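Local coordinates for protein probable transcriptional regulator (Rhodococcus jostii, PDB 3ON2) that probably binds DNA as a TetR-family transcriptional regulator, although its own target genes and natural effector are not established, at residues Glu22-Lys27 with Asp31-Arg36; Val16-Ala21 with Gln57-Ala62; Ala88-Leu93 with Thr140-Ala145; Leu69-Ala74 with Leu110-Lys115. All blocks are in the same frame, centred on the assembly; numbering follows the deposited sequence.

Contacts 1 and 2 lie together in the N-terminal DNA-binding part, with centres about 9 Å apart. Both use helix 13-28. They touch where L33 CD2 packs 3.2 Å from A21 O. Contact 4 lies near the centre of the chain. It meets contact 1 through the salt bridge from R70 NH2 to E22 OE1, 2.7 Å, and contact 2 through a probable hydrogen bond from N114 ND2 to D61 OD1, 2.9 Å. Contact 3 is at the far side, with its centre about 37 Å from that of contact 1. Contacts 3 and 4 both include residues of the pocket that holds a bound polyether, probably from the crystallisation liquor.

Contact 1 (Glu22-Lys27 with Asp31-Arg36); sequences ESTLEK and DGLSLR. With SO4 (sulfate ion), chain E.
L25 and L33 bring their backbones within 6.4 Å, CA to CA, where the chain leaves helix 13-28 and turns toward helix 35-41. This turn leads into the helix-turn-helix motif, predicted to begin at S34, of the TetR-type DNA-binding domain. L33 reaches back against helix 13-28 with both methyls. L33 CD2 packs 4.0 Å from T24 CB, and L33 CD1 lies 4.1 Å from L25 CG. T24 sends CG2 toward the turn, because this methyl is anti to the backbone N (chi1 -58° for OG1). T24 CG2 ends 3.4 Å from G32 O. L33 touches L38, L60 and L63, so it joins the core between three helices. S34 is the N-cap of helix 35-41, with OG bonded to Q37 N. A sulfate, probably from the crystallisation liquor, sits at this helix start, consistent with a site suited to an anion such as a DNA phosphate. L35 N donates to sulfate O3 at 2.7 Å. R36 N and R36 NE both donate to sulfate O2. The R36 chain bends at chi3 (-77°), and the sulfur lies in the guanidinium plane at its edge. R36 NH1 completes the grip on sulfate O1 at 2.8 Å.

Contact 2 (Val16-Ala21 with Gln57-Ala62); sequences VLLARA and QALLDA
L18 and L59 lie side by side and run in opposite directions, each passing the end of the other, with L18 CD2 4.1 Å from L59 CD1. Each meets the other with one methyl. L18 reaches past L59 to A62: L18 CD2 is 3.8 Å from A62 CB and nearly as close to the A62 carbonyl carbon. L59 reaches past L18 to A21, with L59 CD1 4.2 Å from A21 CB. L59 CG is anti to the backbone N (chi1 176°), which sends CD1 to both A21 and L18. The small A21 and A62 point their CB atoms across the gap. A62 CB meets L18 and A21 CB meets L59. Helices 13-28 and 56-81 cross here steeply, at -77°, with segment axes 10.7 Å apart. Together with helix 35-41 they form the three-helix DNA-binding domain of the TetR family. L38 of helix 35-41 touches both A21 and L59, and L63 touches L18 and A21. All four touching residues are buried, and the contact between the segments is apolar. On helix 56-81, Q57 NE2 donates to D61 OD1 at 2.8 Å. D61 OD1 lies in the Q57 amide plane, but the donor stands 42° out of the carboxylate plane. The same oxygen also accepts N114 ND2 of helix 105-115.

Contact 3 (Ala88-Leu93 with Thr140-Ala145); sequences ARFAAL and TEAQAA
F90 and A142 make the close-packed half of this contact, and R89 and E141 its outer, polar half. The contact joins helix 86-103 to the C-terminal end of helix 122-144. Both belong to the all-helical C-terminal domain of the TetR type, which in relatives binds effectors. The backbones stay well apart, 9.3 Å between F90 CA and A142 CA, so side chains do the bridging. On the packed side, the far end of the F90 ring carries the contact. A142 CB rests 3.8 Å from F90 CZ, and F90 CE1 is just as near. The methyl approaches the ring obliquely. A142 is buried. W193 of helix 181-196 meets the F90 ring edge-to-face. A bound polyether, probably from the crystallisation liquor, lies about 4 Å from the F90 side chain, and L93, one turn further along, belongs to the same ligand pocket. The other side is looser. E141 is exposed to solvent and R89 partly so, and a single salt bridge holds them. R89 is extended from CG to NE and meets the E141 chain at about a right angle. The guanidinium and carboxylate planes are 48° apart, so the groups do not pair flat. E141 OE1 lies at the guanidinium edge, near its plane, 3.0 Å from R89 NH1.

Contact 4 (Leu69-Ala74 with Leu110-Lys115); sequences LRLTAA and LMYGNK
L71 and M111, a selenomethionine, meet where helix 56-81 passes helix 105-115. Helix 56-81 is the long connecting helix that runs from the DNA-binding domain into the ligand-binding body of this TetR-type fold. The two backbones are 10.2 Å apart at L71 CA and M111 CA, and long side chains span the gap. The apolar part rests on one methyl. M111 CE lies 3.8 Å from L71 CD2 and 4.1 Å from L71 CB, so it lies along the flank of the leucine. The M111 chain is extended at CB-CG and then bends at SE (chi3 60°), which turns CE toward L71. On the other side, L71 has CG anti to the backbone N (chi1 171°), which carries CD2 out to the M111 methyl. F68 touches M111, and Y97 and F100 of helix 86-103 touch L71, so aromatic side chains extend the apolar cluster. Aromatic and polar contacts centre on Y112. Its hydroxyl is bonded to the Y97 hydroxyl, and its ring meets H165 edge-to-face. These two partners would fix both the tilt and the end of the ring. Ligand contacts form the third kind. L71, Y112 and K115 line the pocket that holds a bound polyether, which comes about 4 Å from the Y112 side chain. Within that shared lining the leucine and the tyrosine meet only loosely, with L71 CD2 4.3 Å from Y112 OH.

Contact 1 (Glu22-Lys27 with Asp31-Arg36)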
loop_
_atom_site.group_PDB
_atom_site.type_symbol
_atom_site.label_atom_id
_atom_site.label_comp_id
_atom_site.label_asym_id
_atom_site.label_seq_id
_atom_site.Cartn_x
_atom_site.Cartn_y
_atom_site.Cartn_z
ATOM N N GLU A 22 -8.569 7.268 9.844
ATOM C CA GLU A 22 -8.194 7.240 8.427
ATOM C C GLU A 22 -8.877 8.398 7.706
ATOM O O GLU A 22 -8.246 9.070 6.894
ATOM C CB GLU A 22 -8.536 5.905 7.768
ATOM C CG GLU A 22 -7.879 5.770 6.388
ATOM C CD GLU A 22 -8.061 4.403 5.740
ATOM O OE1 GLU A 22 -8.308 3.424 6.474
ATOM O OE2 GLU A 22 -7.942 4.316 4.493
ATOM N N SER A 23 -10.143 8.652 8.040
ATOM C CA SER A 23 -10.879 9.767 7.420
ATOM C C SER A 23 -10.221 11.138 7.724
ATOM O O SER A 23 -10.045 11.964 6.839
ATOM C CB SER A 23 -12.355 9.735 7.842
ATOM O OG SER A 23 -13.100 10.761 7.188
ATOM N N THR A 24 -9.842 11.361 8.974
ATOM C CA THR A 24 -9.111 12.563 9.352
ATOM C C THR A 24 -7.715 12.639 8.722
ATOM O O THR A 24 -7.269 13.716 8.286
ATOM C CB THR A 24 -9.005 12.604 10.863
ATOM O OG1 THR A 24 -10.333 12.589 11.391
ATOM C CG2 THR A 24 -8.275 13.853 11.346
ATOM N N LEU A 25 -7.024 11.502 8.671
ATOM C CA LEU A 25 -5.698 11.444 8.057
ATOM C C LEU A 25 -5.775 11.971 6.639
ATOM O O LEU A 25 -4.958 12.800 6.242
ATOM C CB LEU A 25 -5.172 10.010 7.998
ATOM C CG LEU A 25 -3.704 9.618 8.178
ATOM C CD1 LEU A 25 -3.457 8.316 7.426
ATOM C CD2 LEU A 25 -2.681 10.620 7.801
ATOM N N GLU A 26 -6.755 11.479 5.878
ATOM C CA GLU A 26 -6.856 11.822 4.462
ATOM C C GLU A 26 -7.284 13.267 4.263
ATOM O O GLU A 26 -6.858 13.894 3.306
ATOM C CB GLU A 26 -7.745 10.833 3.677
ATOM C CG GLU A 26 -7.130 9.406 3.502
ATOM C CD GLU A 26 -5.771 9.332 2.741
ATOM O OE1 GLU A 26 -5.367 10.325 2.052
ATOM O OE2 GLU A 26 -5.110 8.258 2.817
ATOM N N LYS A 27 -8.093 13.801 5.177
ATOM C CA LYS A 27 -8.474 15.220 5.130
ATOM C C LYS A 27 -7.402 16.190 5.642
ATOM O O LYS A 27 -7.087 17.185 4.974
ATOM C CB LYS A 27 -9.801 15.458 5.865
ATOM C CG LYS A 27 -11.007 15.365 4.956
ATOM C CD LYS A 27 -12.195 16.188 5.489
ATOM C CE LYS A 27 -12.913 16.971 4.350
ATOM N NZ LYS A 27 -13.595 16.105 3.320
ATOM N N ASP A 31 -0.620 15.074 11.267
ATOM C CA ASP A 31 -0.593 16.053 12.372
ATOM C C ASP A 31 -2.001 16.487 12.809
ATOM O O ASP A 31 -2.170 17.029 13.904
ATOM C CB ASP A 31 0.286 17.269 12.027
ATOM C CG ASP A 31 1.744 16.881 11.720
ATOM O OD1 ASP A 31 2.290 15.967 12.380
ATOM O OD2 ASP A 31 2.354 17.486 10.808
ATOM N N GLY A 32 -3.004 16.233 11.966
ATOM C CA GLY A 32 -4.402 16.410 12.368
ATOM C C GLY A 32 -4.974 15.232 13.159
ATOM O O GLY A 32 -6.154 15.242 13.551
ATOM N N LEU A 33 -4.152 14.210 13.397
ATOM C CA LEU A 33 -4.605 13.038 14.147
ATOM C C LEU A 33 -4.422 13.190 15.635
ATOM O O LEU A 33 -3.300 13.385 16.125
ATOM C CB LEU A 33 -3.890 11.765 13.698
ATOM C CG LEU A 33 -4.374 11.073 12.434
ATOM C CD1 LEU A 33 -3.595 9.799 12.272
ATOM C CD2 LEU A 33 -5.868 10.767 12.533
ATOM N N SER A 34 -5.529 13.057 16.357
ATOM C CA SER A 34 -5.471 13.022 17.806
ATOM C C SER A 34 -6.320 11.885 18.347
ATOM O O SER A 34 -7.517 11.805 18.060
ATOM C CB SER A 34 -5.926 14.370 18.397
ATOM O OG SER A 34 -6.090 14.266 19.801
ATOM N N LEU A 35 -5.710 11.014 19.140
ATOM C CA LEU A 35 -6.458 9.903 19.729
ATOM C C LEU A 35 -7.545 10.440 20.656
ATOM O O LEU A 35 -8.691 9.988 20.628
ATOM C CB LEU A 35 -5.526 8.959 20.480
ATOM C CG LEU A 35 -6.122 7.716 21.168
ATOM C CD1 LEU A 35 -7.031 6.903 20.246
ATOM C CD2 LEU A 35 -4.973 6.838 21.715
ATOM N N ARG A 36 -7.192 11.441 21.447
ATOM C CA ARG A 36 -8.151 12.042 22.346
ATOM C C ARG A 36 -9.323 12.646 21.583
ATOM O O ARG A 36 -10.458 12.441 21.959
ATOM C CB ARG A 36 -7.475 13.083 23.218
ATOM C CG ARG A 36 -6.527 12.488 24.251
ATOM C CD ARG A 36 -5.721 13.605 24.872
ATOM N NE ARG A 36 -4.668 14.017 23.961
ATOM C CZ ARG A 36 -3.993 15.153 24.048
ATOM N NH1 ARG A 36 -3.025 15.421 23.170
ATOM N NH2 ARG A 36 -4.294 16.023 25.008
HETATM S S SO4 E . -3.191 12.299 21.209
HETATM O O1 SO4 E . -2.852 13.694 20.930
HETATM O O2 SO4 E . -4.494 12.273 21.875
HETATM O O3 SO4 E . -3.230 11.540 19.949
HETATM O O4 SO4 E . -2.251 11.701 22.138
#

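Contact 2 (Val16-Ala21 with Gln57-Ala62)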
loop_
_atom_site.group_PDB
_atom_site.type_symbol
_atom_site.label_atom_id
_atom_site.label_comp_id
_atom_site.label_asym_id
_atom_site.label_seq_id
_atom_site.Cartn_x
_atom_site.Cartn_y
_atom_site.Cartn_z
ATOM N N VAL A 16 -13.954 1.287 14.932
ATOM C CA VAL A 16 -14.600 2.594 14.761
ATOM C C VAL A 16 -13.530 3.687 14.755
ATOM O O VAL A 16 -13.531 4.554 13.900
ATOM C CB VAL A 16 -15.616 2.879 15.917
ATOM C CG1 VAL A 16 -16.192 4.286 15.800
ATOM C CG2 VAL A 16 -16.732 1.866 15.916
ATOM N N LEU A 17 -12.621 3.628 15.729
ATOM C CA LEU A 17 -11.543 4.631 15.819
ATOM C C LEU A 17 -10.618 4.608 14.626
ATOM O O LEU A 17 -10.220 5.658 14.159
ATOM C CB LEU A 17 -10.744 4.512 17.112
ATOM C CG LEU A 17 -11.518 5.023 18.333
ATOM C CD1 LEU A 17 -10.692 4.814 19.584
ATOM C CD2 LEU A 17 -11.838 6.502 18.183
ATOM N N LEU A 18 -10.294 3.420 14.125
ATOM C CA LEU A 18 -9.439 3.322 12.946
ATOM C C LEU A 18 -10.110 3.898 11.697
ATOM O O LEU A 18 -9.442 4.541 10.888
ATOM C CB LEU A 18 -8.990 1.880 12.677
ATOM C CG LEU A 18 -7.816 1.287 13.450
ATOM C CD1 LEU A 18 -7.738 -0.265 13.334
ATOM C CD2 LEU A 18 -6.512 1.939 12.975
ATOM N N ALA A 19 -11.406 3.665 11.527
ATOM C CA ALA A 19 -12.113 4.235 10.361
ATOM C C ALA A 19 -12.173 5.787 10.415
ATOM O O ALA A 19 -11.941 6.484 9.417
ATOM C CB ALA A 19 -13.514 3.659 10.252
ATOM N N ARG A 20 -12.490 6.315 11.589
ATOM C CA ARG A 20 -12.453 7.763 11.823
ATOM C C ARG A 20 -11.047 8.363 11.638
ATOM O O ARG A 20 -10.900 9.415 10.999
ATOM C CB ARG A 20 -12.954 8.062 13.238
ATOM C CG ARG A 20 -14.454 8.075 13.380
ATOM C CD ARG A 20 -14.864 8.183 14.834
ATOM N NE ARG A 20 -16.314 8.040 15.013
ATOM C CZ ARG A 20 -17.179 9.052 14.986
ATOM N NH1 ARG A 20 -16.745 10.292 14.776
ATOM N NH2 ARG A 20 -18.477 8.821 15.157
ATOM N N ALA A 21 -10.016 7.701 12.192
ATOM C CA ALA A 21 -8.635 8.186 12.077
ATOM C C ALA A 21 -8.200 8.280 10.635
ATOM O O ALA A 21 -7.546 9.256 10.245
ATOM C CB ALA A 21 -7.659 7.294 12.861
ATOM N N GLN A 57 0.802 6.435 19.453
ATOM C CA GLN A 57 1.664 5.561 18.653
ATOM C C GLN A 57 1.007 4.205 18.349
ATOM O O GLN A 57 1.189 3.685 17.271
ATOM C CB GLN A 57 3.051 5.371 19.286
ATOM C CG GLN A 57 4.052 4.702 18.348
ATOM C CD GLN A 57 4.344 5.565 17.139
ATOM O OE1 GLN A 57 4.633 6.739 17.288
ATOM N NE2 GLN A 57 4.253 4.992 15.934
ATOM N N ALA A 58 0.231 3.654 19.288
ATOM C CA ALA A 58 -0.454 2.388 19.028
ATOM C C ALA A 58 -1.496 2.571 17.906
ATOM O O ALA A 58 -1.642 1.719 17.039
ATOM C CB ALA A 58 -1.099 1.852 20.297
ATOM N N LEU A 59 -2.197 3.700 17.918
ATOM C CA LEU A 59 -3.101 4.044 16.815
ATOM C C LEU A 59 -2.392 4.137 15.440
ATOM O O LEU A 59 -2.872 3.566 14.419
ATOM C CB LEU A 59 -3.833 5.360 17.113
ATOM C CG LEU A 59 -4.726 5.864 15.974
ATOM C CD1 LEU A 59 -5.886 4.897 15.763
ATOM C CD2 LEU A 59 -5.244 7.266 16.315
ATOM N N LEU A 60 -1.258 4.837 15.408
ATOM C CA LEU A 60 -0.539 5.037 14.136
ATOM C C LEU A 60 0.014 3.720 13.602
ATOM O O LEU A 60 -0.025 3.479 12.384
ATOM C CB LEU A 60 0.591 6.060 14.260
ATOM C CG LEU A 60 0.235 7.453 14.748
ATOM C CD1 LEU A 60 1.485 8.276 14.991
ATOM C CD2 LEU A 60 -0.707 8.142 13.729
ATOM N N ASP A 61 0.537 2.889 14.515
ATOM C CA ASP A 61 1.054 1.564 14.168
ATOM C C ASP A 61 -0.077 0.705 13.568
ATOM O O ASP A 61 0.146 -0.007 12.591
ATOM C CB ASP A 61 1.633 0.858 15.404
ATOM C CG ASP A 61 2.970 1.469 15.897
ATOM O OD1 ASP A 61 3.558 2.357 15.216
ATOM O OD2 ASP A 61 3.446 1.024 16.976
ATOM N N ALA A 62 -1.270 0.778 14.170
ATOM C CA ALA A 62 -2.456 0.057 13.691
ATOM C C ALA A 62 -2.898 0.515 12.299
ATOM O O ALA A 62 -3.212 -0.324 11.463
ATOM C CB ALA A 62 -3.617 0.167 14.691
#

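Contact 3 (Ala88-Leu93 with Thr140-Ala145)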
loop_
_atom_site.group_PDB
_atom_site.type_symbol
_atom_site.label_atom_id
_atom_site.label_comp_id
_atom_site.label_asym_id
_atom_site.label_seq_id
_atom_site.Cartn_x
_atom_site.Cartn_y
_atom_site.Cartn_z
ATOM N N ALA A 88 1.018 -10.367 -18.044
ATOM C CA ALA A 88 -0.273 -9.856 -17.522
ATOM C C ALA A 88 -0.238 -9.547 -16.024
ATOM O O ALA A 88 -0.793 -8.541 -15.582
ATOM C CB ALA A 88 -1.395 -10.820 -17.824
ATOM N N ARG A 89 0.414 -10.416 -15.256
ATOM C CA ARG A 89 0.513 -10.219 -13.817
ATOM C C ARG A 89 1.360 -9.010 -13.478
ATOM O O ARG A 89 1.028 -8.276 -12.555
ATOM C CB ARG A 89 1.134 -11.437 -13.139
ATOM C CG ARG A 89 0.216 -12.610 -13.129
ATOM C CD ARG A 89 0.866 -13.807 -12.470
ATOM N NE ARG A 89 -0.145 -14.834 -12.308
ATOM C CZ ARG A 89 -0.092 -15.828 -11.429
ATOM N NH1 ARG A 89 0.943 -15.967 -10.598
ATOM N NH2 ARG A 89 -1.086 -16.687 -11.397
ATOM N N PHE A 90 2.481 -8.841 -14.181
ATOM C CA PHE A 90 3.366 -7.684 -13.956
ATOM C C PHE A 90 2.604 -6.407 -14.233
ATOM O O PHE A 90 2.643 -5.482 -13.436
ATOM C CB PHE A 90 4.598 -7.728 -14.870
ATOM C CG PHE A 90 5.701 -8.668 -14.414
ATOM C CD1 PHE A 90 5.422 -9.884 -13.791
ATOM C CD2 PHE A 90 7.028 -8.354 -14.687
ATOM C CE1 PHE A 90 6.448 -10.753 -13.430
ATOM C CE2 PHE A 90 8.066 -9.221 -14.320
ATOM C CZ PHE A 90 7.774 -10.415 -13.680
ATOM N N ALA A 91 1.912 -6.366 -15.371
ATOM C CA ALA A 91 1.072 -5.229 -15.727
ATOM C C ALA A 91 -0.036 -4.964 -14.694
ATOM O O ALA A 91 -0.268 -3.813 -14.305
ATOM C CB ALA A 91 0.481 -5.397 -17.144
ATOM N N ALA A 92 -0.711 -6.014 -14.238
ATOM C CA ALA A 92 -1.785 -5.832 -13.257
ATOM C C ALA A 92 -1.282 -5.327 -11.910
ATOM O O ALA A 92 -1.940 -4.486 -11.288
ATOM C CB ALA A 92 -2.595 -7.123 -13.059
ATOM N N LEU A 93 -0.149 -5.856 -11.441
ATOM C CA LEU A 93 0.417 -5.409 -10.171
ATOM C C LEU A 93 0.783 -3.938 -10.230
ATOM O O LEU A 93 0.558 -3.221 -9.270
ATOM C CB LEU A 93 1.665 -6.202 -9.784
ATOM C CG LEU A 93 1.423 -7.608 -9.234
ATOM C CD1 LEU A 93 2.758 -8.309 -9.165
ATOM C CD2 LEU A 93 0.756 -7.618 -7.850
ATOM N N THR A 140 9.781 -14.471 -9.278
ATOM C CA THR A 140 10.411 -15.810 -9.195
ATOM C C THR A 140 9.654 -16.811 -10.060
ATOM O O THR A 140 10.274 -17.551 -10.825
ATOM C CB THR A 140 10.536 -16.319 -7.726
ATOM O OG1 THR A 140 11.224 -15.338 -6.956
ATOM C CG2 THR A 140 11.356 -17.627 -7.618
ATOM N N GLU A 141 8.326 -16.808 -9.966
ATOM C CA GLU A 141 7.468 -17.671 -10.798
ATOM C C GLU A 141 7.654 -17.367 -12.274
ATOM O O GLU A 141 7.627 -18.275 -13.105
ATOM C CB GLU A 141 5.980 -17.551 -10.416
ATOM C CG GLU A 141 5.644 -18.052 -8.991
ATOM C CD GLU A 141 4.162 -17.863 -8.579
ATOM O OE1 GLU A 141 3.367 -17.322 -9.382
ATOM O OE2 GLU A 141 3.791 -18.259 -7.435
ATOM N N ALA A 142 7.855 -16.095 -12.605
ATOM C CA ALA A 142 8.094 -15.693 -14.001
ATOM C C ALA A 142 9.421 -16.230 -14.507
ATOM O O ALA A 142 9.559 -16.594 -15.683
ATOM C CB ALA A 142 8.052 -14.161 -14.154
ATOM N N GLN A 143 10.408 -16.275 -13.620
ATOM C CA GLN A 143 11.706 -16.829 -13.987
ATOM C C GLN A 143 11.640 -18.347 -14.120
ATOM O O GLN A 143 12.359 -18.911 -14.927
ATOM C CB GLN A 143 12.748 -16.459 -12.960
ATOM C CG GLN A 143 13.145 -15.014 -13.022
ATOM C CD GLN A 143 14.037 -14.645 -11.897
ATOM O OE1 GLN A 143 13.754 -14.969 -10.751
ATOM N NE2 GLN A 143 15.108 -13.927 -12.200
ATOM N N ALA A 144 10.801 -18.996 -13.312
ATOM C CA ALA A 144 10.608 -20.453 -13.383
ATOM C C ALA A 144 9.809 -20.853 -14.618
ATOM O O ALA A 144 10.064 -21.896 -15.223
ATOM C CB ALA A 144 9.942 -20.969 -12.118
ATOM N N ALA A 145 8.848 -20.023 -15.008
ATOM C CA ALA A 145 8.143 -20.234 -16.269
ATOM C C ALA A 145 9.036 -19.940 -17.487
ATOM O O ALA A 145 8.667 -20.266 -18.623
ATOM C CB ALA A 145 6.877 -19.408 -16.325
#

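Contact 4 (Leu69-Ala74 with Leu110-Lys115)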
loop_
_atom_site.group_PDB
_atom_site.type_symbol
_atom_site.label_atom_id
_atom_site.label_comp_id
_atom_site.label_asym_id
_atom_site.label_seq_id
_atom_site.Cartn_x
_atom_site.Cartn_y
_atom_site.Cartn_z
ATOM N N LEU A 69 -1.647 -4.336 5.053
ATOM C CA LEU A 69 -2.526 -5.508 4.869
ATOM C C LEU A 69 -3.457 -5.300 3.674
ATOM O O LEU A 69 -3.637 -6.201 2.821
ATOM C CB LEU A 69 -3.325 -5.784 6.150
ATOM C CG LEU A 69 -2.465 -6.366 7.278
ATOM C CD1 LEU A 69 -3.295 -6.516 8.550
ATOM C CD2 LEU A 69 -1.841 -7.708 6.897
ATOM N N ARG A 70 -4.013 -4.098 3.586
ATOM C CA ARG A 70 -4.915 -3.729 2.496
ATOM C C ARG A 70 -4.209 -3.590 1.155
ATOM O O ARG A 70 -4.787 -3.933 0.114
ATOM C CB ARG A 70 -5.695 -2.457 2.840
ATOM C CG ARG A 70 -6.741 -2.700 3.926
ATOM C CD ARG A 70 -7.566 -1.461 4.107
ATOM N NE ARG A 70 -6.936 -0.591 5.064
ATOM C CZ ARG A 70 -7.079 0.728 5.076
ATOM N NH1 ARG A 70 -7.796 1.344 4.126
ATOM N NH2 ARG A 70 -6.472 1.428 6.021
ATOM N N LEU A 71 -2.971 -3.098 1.172
ATOM C CA LEU A 71 -2.185 -3.025 -0.063
ATOM C C LEU A 71 -1.881 -4.428 -0.586
ATOM O O LEU A 71 -2.016 -4.692 -1.788
ATOM C CB LEU A 71 -0.874 -2.240 0.141
ATOM C CG LEU A 71 0.151 -2.276 -1.015
ATOM C CD1 LEU A 71 -0.424 -1.715 -2.365
ATOM C CD2 LEU A 71 1.403 -1.508 -0.605
ATOM N N THR A 72 -1.466 -5.323 0.312
ATOM C CA THR A 72 -1.261 -6.717 -0.079
ATOM C C THR A 72 -2.553 -7.332 -0.659
ATOM O O THR A 72 -2.531 -7.954 -1.718
ATOM C CB THR A 72 -0.733 -7.574 1.100
ATOM O OG1 THR A 72 0.529 -7.058 1.530
ATOM C CG2 THR A 72 -0.563 -9.049 0.675
ATOM N N ALA A 73 -3.675 -7.146 0.033
ATOM C CA ALA A 73 -4.973 -7.593 -0.456
ATOM C C ALA A 73 -5.262 -7.087 -1.889
ATOM O O ALA A 73 -5.663 -7.871 -2.749
ATOM C CB ALA A 73 -6.099 -7.167 0.533
ATOM N N ALA A 74 -4.999 -5.805 -2.153
ATOM C CA ALA A 74 -5.217 -5.197 -3.461
ATOM C C ALA A 74 -4.326 -5.787 -4.551
ATOM O O ALA A 74 -4.781 -6.026 -5.681
ATOM C CB ALA A 74 -5.001 -3.666 -3.382
ATOM N N LEU A 110 1.998 7.600 5.635
ATOM C CA LEU A 110 2.084 7.095 7.001
ATOM C C LEU A 110 2.693 5.681 7.042
ATOM O O LEU A 110 3.576 5.398 7.857
ATOM C CB LEU A 110 0.717 7.145 7.705
ATOM C CG LEU A 110 0.641 6.537 9.122
ATOM C CD1 LEU A 110 1.513 7.278 10.142
ATOM C CD2 LEU A 110 -0.814 6.525 9.611
HETATM N N MSE A 111 2.218 4.805 6.160
HETATM C CA MSE A 111 2.703 3.431 6.059
HETATM C C MSE A 111 4.218 3.396 5.935
HETATM O O MSE A 111 4.880 2.744 6.731
HETATM C CB MSE A 111 2.087 2.741 4.849
HETATM C CG MSE A 111 0.650 2.318 5.070
HETATM SE SE MSE A 111 -0.265 2.004 3.378
HETATM C CE MSE A 111 0.805 0.567 2.551
ATOM N N TYR A 112 4.755 4.119 4.949
ATOM C CA TYR A 112 6.192 4.149 4.705
ATOM C C TYR A 112 7.007 4.880 5.782
ATOM O O TYR A 112 8.086 4.428 6.136
ATOM C CB TYR A 112 6.485 4.712 3.309
ATOM C CG TYR A 112 5.937 3.862 2.182
ATOM C CD1 TYR A 112 5.771 2.505 2.334
ATOM C CD2 TYR A 112 5.604 4.425 0.955
ATOM C CE1 TYR A 112 5.280 1.729 1.300
ATOM C CE2 TYR A 112 5.128 3.663 -0.075
ATOM C CZ TYR A 112 4.951 2.311 0.101
ATOM O OH TYR A 112 4.462 1.530 -0.928
ATOM N N GLY A 113 6.474 5.978 6.310
ATOM C CA GLY A 113 7.140 6.758 7.353
ATOM C C GLY A 113 7.228 5.968 8.646
ATOM O O GLY A 113 8.231 6.028 9.351
ATOM N N ASN A 114 6.173 5.218 8.942
ATOM C CA ASN A 114 6.066 4.478 10.188
ATOM C C ASN A 114 6.980 3.260 10.115
ATOM O O ASN A 114 7.790 3.031 11.022
ATOM C CB ASN A 114 4.599 4.085 10.448
ATOM C CG ASN A 114 4.421 3.278 11.715
ATOM O OD1 ASN A 114 4.718 2.093 11.748
ATOM N ND2 ASN A 114 3.924 3.918 12.763
ATOM N N LYS A 115 6.857 2.509 9.016
ATOM C CA LYS A 115 7.632 1.292 8.779
ATOM C C LYS A 115 9.137 1.494 8.905
ATOM O O LYS A 115 9.841 0.589 9.376
ATOM C CB LYS A 115 7.327 0.699 7.405
ATOM C CG LYS A 115 7.955 -0.670 7.180
ATOM C CD LYS A 115 7.684 -1.202 5.780
ATOM C CE LYS A 115 8.415 -2.509 5.521
ATOM N NZ LYS A 115 9.882 -2.301 5.598
#